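Local coordinates for protein CurD (Moorea producens 3L, PDB 5KP7) that probably acts as a hydroxymethylglutaryl-CoA synthase of the thiolase-like superfamily and binds 4'-phosphopantetheine, at residues A[311-316]-A[330-335]; A[268-273]-A[337-342]; A[100-105]-A[130-135]. The protein carries 3 engineered substitutions. All coordinates share one frame; numbering follows the deposited sequence.

Contact 1. Residues A[311-316]-A[330-335]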
loop_
_atom_site.group_PDB
_atom_site.type_symbol
_atom_site.label_atom_id
_atom_site.label_comp_id
_atom_site.label_asym_id
_atom_site.label_seq_id
_atom_site.Cartn_x
_atom_site.Cartn_y
_atom_site.Cartn_z
ATOM N N GLY A 311 10.693 3.471 6.033
ATOM C CA GLY A 311 9.634 2.643 5.418
ATOM C C GLY A 311 9.175 3.130 4.063
ATOM O O GLY A 311 8.643 2.337 3.251
ATOM N N LEU A 312 9.348 4.421 3.781
ATOM C CA LEU A 312 8.930 4.974 2.487
ATOM C C LEU A 312 9.885 4.704 1.335
ATOM O O LEU A 312 9.511 4.832 0.192
ATOM C CB LEU A 312 8.670 6.480 2.603
ATOM C CG LEU A 312 7.546 6.811 3.594
ATOM C CD1 LEU A 312 7.411 8.315 3.722
ATOM C CD2 LEU A 312 6.213 6.203 3.179
ATOM N N VAL A 313 11.131 4.356 1.625
ATOM C CA VAL A 313 12.155 4.255 0.605
ATOM C C VAL A 313 11.731 3.312 -0.532
ATOM O O VAL A 313 11.787 3.712 -1.693
ATOM C CB VAL A 313 13.509 3.823 1.207
ATOM C CG1 VAL A 313 14.538 3.513 0.126
ATOM C CG2 VAL A 313 14.029 4.912 2.143
ATOM N N TYR A 314 11.384 2.072 -0.216
ATOM C CA TYR A 314 11.001 1.139 -1.285
ATOM C C TYR A 314 9.626 1.462 -1.862
ATOM O O TYR A 314 9.397 1.273 -3.056
ATOM C CB TYR A 314 11.026 -0.313 -0.834
ATOM C CG TYR A 314 12.381 -0.833 -0.439
ATOM C CD1 TYR A 314 13.556 -0.264 -0.931
ATOM C CD2 TYR A 314 12.483 -1.895 0.434
ATOM C CE1 TYR A 314 14.796 -0.762 -0.551
ATOM C CE2 TYR A 314 13.706 -2.400 0.818
ATOM C CZ TYR A 314 14.862 -1.843 0.309
ATOM O OH TYR A 314 16.119 -2.308 0.680
ATOM N N CYS A 315 8.737 1.989 -1.037
ATOM C CA CYS A 315 7.405 2.391 -1.513
ATOM C C CYS A 315 7.505 3.411 -2.647
ATOM O O CYS A 315 6.751 3.316 -3.629
ATOM C CB CYS A 315 6.564 2.924 -0.340
ATOM S SG CYS A 315 6.132 1.650 0.852
ATOM N N GLN A 316 8.458 4.338 -2.543
ATOM C CA GLN A 316 8.682 5.378 -3.564
ATOM C C GLN A 316 9.151 4.837 -4.900
ATOM O O GLN A 316 9.130 5.583 -5.874
ATOM C CB GLN A 316 9.752 6.391 -3.125
ATOM C CG GLN A 316 9.333 7.240 -1.977
ATOM C CD GLN A 316 10.434 8.245 -1.628
ATOM O OE1 GLN A 316 11.609 7.884 -1.389
ATOM N NE2 GLN A 316 10.082 9.502 -1.644
ATOM N N LEU A 330 7.226 -2.393 5.647
ATOM C CA LEU A 330 7.950 -3.156 6.675
ATOM C C LEU A 330 9.344 -3.596 6.212
ATOM O O LEU A 330 10.337 -3.370 6.914
ATOM C CB LEU A 330 7.130 -4.368 7.141
ATOM C CG LEU A 330 7.844 -5.302 8.121
ATOM C CD1 LEU A 330 8.208 -4.612 9.431
ATOM C CD2 LEU A 330 6.969 -6.538 8.363
ATOM N N ALA A 331 9.421 -4.182 5.021
ATOM C CA ALA A 331 10.698 -4.611 4.481
ATOM C C ALA A 331 11.649 -3.396 4.318
ATOM O O ALA A 331 12.847 -3.483 4.600
ATOM C CB ALA A 331 10.510 -5.274 3.143
ATOM N N SER A 332 11.079 -2.272 3.868
ATOM C CA SER A 332 11.852 -1.033 3.712
ATOM C C SER A 332 12.360 -0.478 5.041
ATOM O O SER A 332 13.511 -0.032 5.139
ATOM C CB SER A 332 11.013 -0.005 2.973
ATOM O OG SER A 332 11.811 1.099 2.555
ATOM N N THR A 333 11.507 -0.492 6.054
ATOM C CA THR A 333 11.911 -0.093 7.398
ATOM C C THR A 333 13.105 -0.936 7.901
ATOM O O THR A 333 14.078 -0.408 8.435
ATOM C CB THR A 333 10.730 -0.230 8.353
ATOM O OG1 THR A 333 9.732 0.759 8.037
ATOM C CG2 THR A 333 11.161 -0.039 9.789
ATOM N N ILE A 334 13.012 -2.250 7.717
ATOM C CA ILE A 334 14.058 -3.167 8.192
ATOM C C ILE A 334 15.387 -2.896 7.486
ATOM O O ILE A 334 16.437 -2.763 8.141
ATOM C CB ILE A 334 13.644 -4.642 8.022
ATOM C CG1 ILE A 334 12.452 -4.921 8.934
ATOM C CG2 ILE A 334 14.811 -5.588 8.368
ATOM C CD1 ILE A 334 11.749 -6.214 8.672
ATOM N N ASP A 335 15.355 -2.791 6.159
ATOM C CA ASP A 335 16.584 -2.538 5.400
ATOM C C ASP A 335 17.203 -1.160 5.624
ATOM O O ASP A 335 18.443 -1.016 5.651
ATOM C CB ASP A 335 16.337 -2.723 3.908
ATOM C CG ASP A 335 16.340 -4.166 3.490
ATOM O OD1 ASP A 335 16.547 -5.083 4.333
ATOM O OD2 ASP A 335 16.074 -4.378 2.294
HETATM O O HOH W 1 10.110 3.492 8.861
#
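Tyr314 reaches from helix 309-318 across Ser332 to Asp335 on helix 325-336. Starting at the root, Tyr314 CB lies 3.8 Å from Ser332 OG, and CG too faces OG and CB of that serine. The ring then passes over the serine, so that OG sits beneath one of its faces. Farther out, Tyr314 CD2 rests 3.4 Å from Ser332 CA, a closeness that a small residue permits, while CE2 and CZ come up to Asp335 OD2. At the tip, Tyr314 OH donates to Asp335 OD2 at 2.6 Å. The carboxylate oxygen lies in the ring plane, at its edge, and accepts through its anti lone pair, while the carboxylate plane stands 84° from the ring. Ser332 OG, anti to its own backbone N (chi1 -168°), also takes the N-H of Tyr314 at 3.0 Å, nearly straight at 167°, and is hydrogen-bonded to Pro310 O.

Gly311 suits the close approach of the two helices, whose axes come within 6.8 Å. A CB on it would fall 2.8 Å from Thr333 OG1. A water joins Gly311 N to Thr333 OG1, which has Ser272 as a further partner. Ile376, Ser377 and Leu380 of helix 376-381 pack on Tyr314. Polar atoms are thus paired within a largely buried helix-helix packing: Asp335 probably holds the hydroxyl end of Tyr314 in place, and close Ser332 CA and CB limit the ring's rotation.

Contact 2. Residues A[268-273]-A[337-342]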
loop_
_atom_site.group_PDB
_atom_site.type_symbol
_atom_site.label_atom_id
_atom_site.label_comp_id
_atom_site.label_asym_id
_atom_site.label_seq_id
_atom_site.Cartn_x
_atom_site.Cartn_y
_atom_site.Cartn_z
ATOM N N PHE A 268 7.330 2.767 19.918
ATOM C CA PHE A 268 7.588 2.302 18.555
ATOM C C PHE A 268 8.849 2.973 18.056
ATOM O O PHE A 268 8.912 4.190 17.955
ATOM C CB PHE A 268 6.395 2.601 17.630
ATOM C CG PHE A 268 5.111 2.069 18.164
ATOM C CD1 PHE A 268 4.855 0.713 18.130
ATOM C CD2 PHE A 268 4.194 2.917 18.778
ATOM C CE1 PHE A 268 3.691 0.201 18.660
ATOM C CE2 PHE A 268 3.036 2.410 19.329
ATOM C CZ PHE A 268 2.775 1.047 19.262
ATOM N N ASP A 269 9.858 2.171 17.775
ATOM C CA ASP A 269 11.091 2.675 17.144
ATOM C C ASP A 269 10.897 3.127 15.721
ATOM O O ASP A 269 11.549 4.095 15.277
ATOM C CB ASP A 269 12.165 1.611 17.216
ATOM C CG ASP A 269 12.486 1.251 18.633
ATOM O OD1 ASP A 269 13.014 2.124 19.345
ATOM O OD2 ASP A 269 12.159 0.137 19.069
ATOM N N TYR A 270 10.019 2.428 14.994
ATOM C CA TYR A 270 9.644 2.786 13.625
ATOM C C TYR A 270 8.140 2.608 13.457
ATOM O O TYR A 270 7.513 1.877 14.239
ATOM C CB TYR A 270 10.379 1.906 12.611
ATOM C CG TYR A 270 11.869 2.098 12.691
ATOM C CD1 TYR A 270 12.472 3.209 12.123
ATOM C CD2 TYR A 270 12.648 1.216 13.406
ATOM C CE1 TYR A 270 13.833 3.419 12.237
ATOM C CE2 TYR A 270 14.025 1.411 13.530
ATOM C CZ TYR A 270 14.614 2.514 12.952
ATOM O OH TYR A 270 15.977 2.756 13.104
ATOM N N LEU A 271 7.594 3.281 12.453
ATOM C CA LEU A 271 6.192 3.142 12.053
ATOM C C LEU A 271 6.119 2.894 10.564
ATOM O O LEU A 271 6.732 3.623 9.779
ATOM C CB LEU A 271 5.428 4.417 12.399
ATOM C CG LEU A 271 5.337 4.750 13.883
ATOM C CD1 LEU A 271 4.904 6.193 14.044
ATOM C CD2 LEU A 271 4.409 3.806 14.635
ATOM N N SER A 272 5.394 1.832 10.178
ATOM C CA SER A 272 5.128 1.491 8.781
ATOM C C SER A 272 3.639 1.613 8.519
ATOM O O SER A 272 2.821 1.264 9.398
ATOM C CB SER A 272 5.605 0.078 8.448
ATOM O OG SER A 272 6.976 0.124 8.021
ATOM N N PHE A 273 3.299 2.123 7.341
ATOM C CA PHE A 273 1.899 2.447 7.014
ATOM C C PHE A 273 1.564 1.907 5.635
ATOM O O PHE A 273 2.444 1.846 4.754
ATOM C CB PHE A 273 1.731 3.966 6.915
ATOM C CG PHE A 273 1.920 4.750 8.215
ATOM C CD1 PHE A 273 3.183 5.055 8.684
ATOM C CD2 PHE A 273 0.828 5.294 8.876
ATOM C CE1 PHE A 273 3.341 5.851 9.819
ATOM C CE2 PHE A 273 0.973 6.089 10.014
ATOM C CZ PHE A 273 2.249 6.336 10.500
ATOM N N GLY A 337 16.381 1.250 8.205
ATOM C CA GLY A 337 16.491 1.700 9.584
ATOM C C GLY A 337 17.658 1.051 10.312
ATOM O O GLY A 337 18.440 0.314 9.717
ATOM N N ASP A 338 17.780 1.316 11.611
ATOM C CA ASP A 338 18.896 0.829 12.425
ATOM C C ASP A 338 18.399 -0.260 13.358
ATOM O O ASP A 338 17.472 -0.008 14.162
ATOM C CB ASP A 338 19.466 1.974 13.259
ATOM C CG ASP A 338 20.720 1.570 13.994
ATOM O OD1 ASP A 338 20.623 0.755 14.928
ATOM O OD2 ASP A 338 21.799 2.088 13.654
ATOM N N PHE A 339 18.981 -1.454 13.232
ATOM C CA PHE A 339 18.611 -2.612 14.059
ATOM C C PHE A 339 19.840 -3.141 14.779
ATOM O O PHE A 339 19.996 -4.332 14.978
ATOM C CB PHE A 339 17.865 -3.665 13.205
ATOM C CG PHE A 339 16.602 -3.134 12.673
ATOM C CD1 PHE A 339 16.611 -2.331 11.542
ATOM C CD2 PHE A 339 15.398 -3.316 13.358
ATOM C CE1 PHE A 339 15.457 -1.728 11.107
ATOM C CE2 PHE A 339 14.224 -2.736 12.898
ATOM C CZ PHE A 339 14.271 -1.925 11.766
ATOM N N SER A 340 20.701 -2.236 15.229
ATOM C CA SER A 340 21.873 -2.675 16.018
ATOM C C SER A 340 21.463 -3.224 17.403
ATOM O O SER A 340 22.249 -3.897 18.042
ATOM C CB SER A 340 22.893 -1.552 16.122
ATOM O OG SER A 340 22.296 -0.409 16.662
ATOM N N THR A 341 20.230 -2.937 17.846
ATOM C CA THR A 341 19.578 -3.562 18.988
ATOM C C THR A 341 18.125 -3.895 18.556
ATOM O O THR A 341 17.672 -3.313 17.586
ATOM C CB THR A 341 19.601 -2.594 20.175
ATOM O OG1 THR A 341 19.086 -3.233 21.335
ATOM C CG2 THR A 341 18.840 -1.347 19.934
ATOM N N PRO A 342 17.404 -4.810 19.258
ATOM C CA PRO A 342 16.040 -5.090 18.762
ATOM C C PRO A 342 15.132 -3.869 18.780
ATOM O O PRO A 342 15.255 -3.016 19.679
ATOM C CB PRO A 342 15.521 -6.174 19.721
ATOM C CG PRO A 342 16.768 -6.856 20.209
ATOM C CD PRO A 342 17.787 -5.753 20.329
#
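Tyr270, the first residue of strand 270-273, meets the turn that follows helix 325-336, and the tight part of the contact gathers round its ring. Its OH accepts the N-H of Asp338 at 2.7 Å and 169°, almost straight. Gly337, where the helical backbone ends, fits beside the phenol because it lacks a side chain; a CB there would stand 2.9 Å from Tyr270 CZ. On the Phe339 side, Tyr270 CE2 touches Phe339 CZ at 3.8 Å. The two rings are near parallel (30°) but slid apart, so they barely overlap.

The outer part is looser and polar. Asp338 turns its carboxylate away from Tyr270, with CG anti to the backbone N (chi1 -173°), and OD1 accepts from Ser340 N at 3.0 Å, above the carboxylate plane, closing an Asx turn. Ser340 OG reaches the syn lone pair of the same oxygen at 2.7 Å, and Arg343 adds a salt bridge. Asp269 only approaches Pro342, its OD2 being held by Arg344 N. The result is a division of labour: a phenol satisfies a backbone N-H inside, while the charged, exposed aspartate organises the turn leading into strand 343-351.

Contact 3. Residues A[100-105]-A[130-135]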
loop_
_atom_site.group_PDB
_atom_site.type_symbol
_atom_site.label_atom_id
_atom_site.label_comp_id
_atom_site.label_asym_id
_atom_site.label_seq_id
_atom_site.Cartn_x
_atom_site.Cartn_y
_atom_site.Cartn_z
ATOM N N MET A 100 -1.120 -23.955 4.400
ATOM C CA MET A 100 -2.099 -22.945 4.030
ATOM C C MET A 100 -1.426 -21.940 3.119
ATOM O O MET A 100 -0.305 -21.488 3.432
ATOM C CB MET A 100 -2.673 -22.253 5.268
ATOM C CG MET A 100 -3.773 -21.257 4.924
ATOM S SD MET A 100 -4.754 -20.681 6.332
ATOM C CE MET A 100 -3.610 -19.779 7.255
ATOM N N VAL A 101 -2.087 -21.620 2.006
ATOM C CA VAL A 101 -1.654 -20.566 1.090
ATOM C C VAL A 101 -2.820 -19.579 0.974
ATOM O O VAL A 101 -3.910 -19.961 0.541
ATOM C CB VAL A 101 -1.303 -21.127 -0.297
ATOM C CG1 VAL A 101 -0.997 -20.003 -1.260
ATOM C CG2 VAL A 101 -0.121 -22.074 -0.231
ATOM N N ILE A 102 -2.597 -18.347 1.422
ATOM C CA ILE A 102 -3.588 -17.281 1.322
ATOM C C ILE A 102 -3.067 -16.243 0.355
ATOM O O ILE A 102 -1.994 -15.643 0.578
ATOM C CB ILE A 102 -3.882 -16.592 2.662
ATOM C CG1 ILE A 102 -4.267 -17.634 3.731
ATOM C CG2 ILE A 102 -4.997 -15.586 2.455
ATOM C CD1 ILE A 102 -4.636 -17.033 5.079
ATOM N N THR A 103 -3.788 -16.024 -0.743
ATOM C CA THR A 103 -3.464 -14.946 -1.665
ATOM C C THR A 103 -4.343 -13.762 -1.328
ATOM O O THR A 103 -5.558 -13.909 -1.192
ATOM C CB THR A 103 -3.659 -15.399 -3.116
ATOM O OG1 THR A 103 -2.814 -16.530 -3.356
ATOM C CG2 THR A 103 -3.256 -14.305 -4.065
ATOM N N CYS A 104 -3.749 -12.598 -1.185
ATOM C CA CYS A 104 -4.442 -11.375 -0.747
ATOM C C CYS A 104 -4.371 -10.405 -1.880
ATOM O O CYS A 104 -3.260 -10.028 -2.321
ATOM C CB CYS A 104 -3.755 -10.820 0.501
ATOM S SG CYS A 104 -3.719 -12.024 1.864
ATOM N N SER A 105 -5.510 -10.022 -2.432
ATOM C CA SER A 105 -5.486 -9.284 -3.697
ATOM C C SER A 105 -6.812 -8.547 -3.931
ATOM O O SER A 105 -7.854 -8.990 -3.419
ATOM C CB SER A 105 -5.192 -10.251 -4.875
ATOM O OG SER A 105 -4.963 -9.531 -6.078
ATOM N N ARG A 130 -4.575 -26.044 2.581
ATOM C CA ARG A 130 -5.740 -25.191 2.389
ATOM C C ARG A 130 -5.353 -24.017 1.498
ATOM O O ARG A 130 -4.297 -23.421 1.721
ATOM C CB ARG A 130 -6.202 -24.639 3.734
ATOM C CG ARG A 130 -6.683 -25.665 4.731
ATOM C CD ARG A 130 -7.289 -24.942 5.913
ATOM N NE ARG A 130 -7.943 -25.812 6.891
ATOM C CZ ARG A 130 -7.659 -25.879 8.202
ATOM N NH1 ARG A 130 -6.639 -25.223 8.747
ATOM N NH2 ARG A 130 -8.404 -26.639 8.985
ATOM N N MET A 131 -6.202 -23.663 0.529
ATOM C CA MET A 131 -5.894 -22.627 -0.449
ATOM C C MET A 131 -7.104 -21.740 -0.644
ATOM O O MET A 131 -8.205 -22.236 -0.876
ATOM C CB MET A 131 -5.523 -23.283 -1.787
ATOM C CG MET A 131 -4.187 -23.970 -1.760
ATOM S SD MET A 131 -3.758 -24.738 -3.334
ATOM C CE MET A 131 -4.837 -26.165 -3.270
ATOM N N PHE A 132 -6.920 -20.433 -0.519
ATOM C CA PHE A 132 -8.006 -19.491 -0.765
ATOM C C PHE A 132 -7.457 -18.089 -0.989
ATOM O O PHE A 132 -6.245 -17.847 -0.810
ATOM C CB PHE A 132 -9.096 -19.540 0.344
ATOM C CG PHE A 132 -8.577 -19.365 1.718
ATOM C CD1 PHE A 132 -8.485 -18.099 2.267
ATOM C CD2 PHE A 132 -8.206 -20.455 2.473
ATOM C CE1 PHE A 132 -7.989 -17.923 3.560
ATOM C CE2 PHE A 132 -7.716 -20.294 3.769
ATOM C CZ PHE A 132 -7.620 -19.022 4.308
ATOM N N GLU A 133 -8.352 -17.188 -1.385
ATOM C CA GLU A 133 -8.019 -15.792 -1.706
ATOM C C GLU A 133 -8.868 -14.867 -0.836
ATOM O O GLU A 133 -10.055 -15.112 -0.646
ATOM C CB GLU A 133 -8.258 -15.560 -3.194
ATOM C CG GLU A 133 -7.774 -14.247 -3.765
ATOM C CD GLU A 133 -7.921 -14.179 -5.275
ATOM O OE1 GLU A 133 -8.387 -13.124 -5.733
ATOM O OE2 GLU A 133 -7.585 -15.166 -6.006
ATOM N N LEU A 134 -8.263 -13.778 -0.376
ATOM C CA LEU A 134 -8.861 -12.900 0.589
ATOM C C LEU A 134 -8.931 -11.480 0.026
ATOM O O LEU A 134 -7.926 -10.996 -0.522
ATOM C CB LEU A 134 -8.011 -12.958 1.859
ATOM C CG LEU A 134 -8.627 -12.325 3.087
ATOM C CD1 LEU A 134 -8.061 -12.974 4.333
ATOM C CD2 LEU A 134 -8.393 -10.820 3.108
ATOM N N LYS A 135 -10.104 -10.835 0.175
ATOM C CA LYS A 135 -10.420 -9.523 -0.401
ATOM C C LYS A 135 -10.930 -8.572 0.693
ATOM O O LYS A 135 -11.875 -8.900 1.433
ATOM C CB LYS A 135 -11.497 -9.701 -1.480
ATOM C CG LYS A 135 -12.016 -8.428 -2.108
ATOM C CD LYS A 135 -13.016 -8.657 -3.224
ATOM C CE LYS A 135 -14.248 -9.388 -2.825
ATOM N NZ LYS A 135 -15.147 -9.663 -4.012
HETATM O O HOH W 2 -9.387 -11.032 -4.464
#
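Ile102 and Phe132, bridged neighbours on adjacent parallel strands, lie side by side and point the same way. Phe132 CG stands between its backbone N and carbonyl carbon, the crowded position (chi1 54°), and this swings the ring in toward strand 98-104. There Phe132 CZ meets Ile102 CD1 at 3.7 Å, while Phe132 CE1 lies as near to Ile102 CG1. Beta-branched Ile102 suits a strand and offers CG1, CG2 and CD1 to the ring, CG2 also touching Leu134. Two residues before Ile102 on the same face, Met100 approaches obliquely: its SD is 3.9 Å from Phe132 CZ, a Met-aromatic contact well off the ring normal. The methionine chain runs extended as far as SD, beside Phe132 CZ and CE2, and bends only beyond (chi3 66°). An alanine at Ile102 is likely to open a gap beside the Phe132 ring, leaving the ring freer to turn and Met147 of helix 140-154 without one of its apolar neighbours.

Cys104 and Leu134 continue the face, which helix 140-154 covers. Val101, Met131, Thr103 and Glu133 look to the opposite face, where helix 115-123 packs, completing the beta-alpha-beta unit. Here Glu133 extends away from its backbone N, bringing CG to 3.4 Å from Thr103 O. Its OE2 accepts from Met115 N at the start of that helix, where the helix dipole would probably favour the negative charge. A water donates to both Glu133 OE1 and Ser105 O.

Five backbone hydrogen bonds alternate between the strands, among them Leu134 N to Thr103 O at 2.8 Å. Regular main-chain pairing therefore ties this outer strand to the sheet, packed by sulfur, aromatic and aliphatic groups on one face, with Glu133 bonded to the start of helix 115-123 on the other.

Overall arrangement
Contact 1 is the buried one; contacts 2 and 3 are each part buried and part exposed. Contacts 1 and 2 are neighbours, their centres 11 Å apart, and share helix 325-336 and its sequel: Thr333 OG1 probably hydrogen-bonds Ser272 OG at 2.8 Å, and Phe339 packs against the carbonyl of Ile334. Contact 3 stands apart, about 14 Å from contact 1 by nearest atoms, on the other side of the chain's centre. Yet contacts 2 and 3 involve the outermost strands, within this chain, of one sheet: 270-273 and 130-134. Between helices, a side-chain pair and a serine taking a backbone N-H do the work; in contact 2 a strand tyrosine takes a loop N-H; main-chain pairing joins contact 3.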